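Local atomic coordinates of glycoside hydrolase family 31 (PDB entry 5I0F), a protein that degrades cycloalternan, probably hydrolysing its alpha-glucosidic linkages through a covalent glycosyl-enzyme intermediate. Residues Asn680-Pro685 with Ile722-Arg727. Residues are numbered along the deposited sequence; the frame is centred on the assembly and turned at random.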
loop_
_atom_site.group_PDB
_atom_site.type_symbol
_atom_site.label_atom_id
_atom_site.label_comp_id
_atom_site.label_asym_id
_atom_site.label_seq_id
_atom_site.Cartn_x
_atom_site.Cartn_y
_atom_site.Cartn_z
ATOM N N ASN A 680 -15.736 -10.981 16.403
ATOM C CA ASN A 680 -15.170 -10.027 17.348
ATOM C C ASN A 680 -13.845 -10.517 17.925
ATOM O O ASN A 680 -13.819 -11.090 19.040
ATOM C CB ASN A 680 -16.169 -9.676 18.457
ATOM C CG ASN A 680 -15.706 -8.507 19.310
ATOM O OD1 ASN A 680 -14.720 -7.830 18.977
ATOM N ND2 ASN A 680 -16.405 -8.262 20.419
ATOM N N PRO A 681 -12.744 -10.305 17.173
ATOM C CA PRO A 681 -11.406 -10.730 17.613
ATOM C C PRO A 681 -11.026 -10.258 19.009
ATOM O O PRO A 681 -11.380 -9.135 19.408
ATOM C CB PRO A 681 -10.483 -10.073 16.566
ATOM C CG PRO A 681 -11.329 -9.975 15.334
ATOM C CD PRO A 681 -12.677 -9.608 15.858
ATOM N N VAL A 682 -10.287 -11.097 19.735
ATOM C CA VAL A 682 -9.842 -10.781 21.090
ATOM C C VAL A 682 -8.465 -10.140 20.957
ATOM O O VAL A 682 -7.508 -10.807 20.583
ATOM C CB VAL A 682 -9.777 -12.053 21.957
ATOM C CG1 VAL A 682 -9.273 -11.744 23.371
ATOM C CG2 VAL A 682 -11.154 -12.691 22.005
ATOM N N THR A 683 -8.382 -8.850 21.258
ATOM C CA THR A 683 -7.223 -8.024 20.914
ATOM C C THR A 683 -6.446 -7.467 22.090
ATOM O O THR A 683 -5.636 -6.544 21.919
ATOM C CB THR A 683 -7.664 -6.855 20.023
ATOM O OG1 THR A 683 -8.641 -6.070 20.701
ATOM C CG2 THR A 683 -8.258 -7.381 18.711
ATOM N N ALA A 684 -6.672 -8.016 23.277
ATOM C CA ALA A 684 -5.935 -7.588 24.459
ATOM C C ALA A 684 -5.305 -8.797 25.174
ATOM O O ALA A 684 -5.963 -9.834 25.321
ATOM C CB ALA A 684 -6.860 -6.831 25.415
ATOM N N PRO A 685 -4.035 -8.659 25.633
ATOM C CA PRO A 685 -3.460 -9.751 26.399
ATOM C C PRO A 685 -4.153 -9.938 27.745
ATOM O O PRO A 685 -4.608 -8.967 28.356
ATOM C CB PRO A 685 -1.998 -9.321 26.613
ATOM C CG PRO A 685 -1.990 -7.843 26.457
ATOM C CD PRO A 685 -3.100 -7.521 25.498
ATOM N N ILE A 722 -11.428 -20.307 21.576
ATOM C CA ILE A 722 -12.613 -19.504 21.206
ATOM C C ILE A 722 -12.186 -18.143 20.641
ATOM O O ILE A 722 -11.318 -17.496 21.197
ATOM C CB ILE A 722 -13.487 -19.212 22.454
ATOM C CG1 ILE A 722 -13.904 -20.525 23.148
ATOM C CG2 ILE A 722 -14.693 -18.330 22.135
ATOM C CD1 ILE A 722 -14.844 -21.396 22.349
ATOM N N ILE A 723 -12.835 -17.732 19.557
ATOM C CA ILE A 723 -12.927 -16.330 19.157
ATOM C C ILE A 723 -14.438 -16.056 19.069
ATOM O O ILE A 723 -15.145 -16.841 18.461
ATOM C CB ILE A 723 -12.198 -15.999 17.829
ATOM C CG1 ILE A 723 -12.518 -14.553 17.396
ATOM C CG2 ILE A 723 -12.511 -16.993 16.714
ATOM C CD1 ILE A 723 -11.828 -14.104 16.118
ATOM N N PRO A 724 -14.929 -14.953 19.682
ATOM C CA PRO A 724 -16.364 -14.710 19.648
ATOM C C PRO A 724 -16.911 -14.543 18.225
ATOM O O PRO A 724 -16.452 -13.679 17.457
ATOM C CB PRO A 724 -16.534 -13.436 20.482
ATOM C CG PRO A 724 -15.366 -13.440 21.403
ATOM C CD PRO A 724 -14.246 -14.022 20.595
ATOM N N VAL A 725 -17.852 -15.409 17.884
ATOM C CA VAL A 725 -18.446 -15.469 16.569
ATOM C C VAL A 725 -19.904 -15.814 16.787
ATOM O O VAL A 725 -20.198 -16.801 17.481
ATOM C CB VAL A 725 -17.796 -16.550 15.668
ATOM C CG1 VAL A 725 -18.593 -16.736 14.374
ATOM C CG2 VAL A 725 -16.344 -16.186 15.341
ATOM N N TYR A 726 -20.794 -15.017 16.199
ATOM C CA TYR A 726 -22.241 -15.209 16.341
ATOM C C TYR A 726 -22.869 -15.347 14.962
ATOM O O TYR A 726 -22.526 -14.594 14.057
ATOM C CB TYR A 726 -22.846 -14.031 17.103
ATOM C CG TYR A 726 -22.274 -13.901 18.501
ATOM C CD1 TYR A 726 -21.110 -13.193 18.721
ATOM C CD2 TYR A 726 -22.889 -14.528 19.601
ATOM C CE1 TYR A 726 -20.570 -13.064 19.996
ATOM C CE2 TYR A 726 -22.360 -14.414 20.890
ATOM C CZ TYR A 726 -21.204 -13.679 21.087
ATOM O OH TYR A 726 -20.629 -13.544 22.333
ATOM N N ARG A 727 -23.746 -16.339 14.798
ATOM C CA ARG A 727 -24.421 -16.590 13.532
ATOM C C ARG A 727 -25.871 -16.150 13.621
ATOM O O ARG A 727 -26.549 -16.478 14.601
ATOM C CB ARG A 727 -24.383 -18.082 13.183
ATOM C CG ARG A 727 -25.042 -18.446 11.844
ATOM C CD ARG A 727 -25.367 -19.938 11.751
ATOM N NE ARG A 727 -24.153 -20.710 11.905
ATOM C CZ ARG A 727 -23.958 -21.769 12.694
ATOM N NH1 ARG A 727 -24.926 -22.315 13.447
ATOM N NH2 ARG A 727 -22.739 -22.318 12.706
#
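Asn680 and Pro724 bring the two backbones together, their CA atoms 5.4 Å apart, and a single hydrogen bond joins the main chains here: Asn680 N donates to Pro724 O over 3.0 Å. The bond is moderately bent, with an N-H...O angle of 149°. The carbonyl of Asn680 faces the Pro724 ring, with Asn680 O 3.3 Å from Pro724 CD. The side-chain amide of Asn680 is engaged elsewhere, ND2 bonding to Thr692 OG1. Strands 677-679 and 725-728 are antiparallel neighbours in the sheet of the C-terminal domain, and the backbone pairing of Tyr726 with Leu678 places this contact at the end of that pairing, where 680-685 leaves the sheet as a loop. On that loop, Val682 meets the same proline ring: CG2, anti to its own carbonyl carbon, lies 3.6 Å from Pro724 CD, and the two side chains cross at about a right angle. Ile723 reaches Pro681 by its extended chain (chi1 172°, chi2 179°), which puts CD1 3.7 Å from Pro681 CA and 4.2 Å from Pro681 CG. Helix 572-583 of the barrel domain packs against both residues, Ala581 touching Pro681 and Ala580 touching Ile723, while Ile544 of helix 537-551 also meets Pro681.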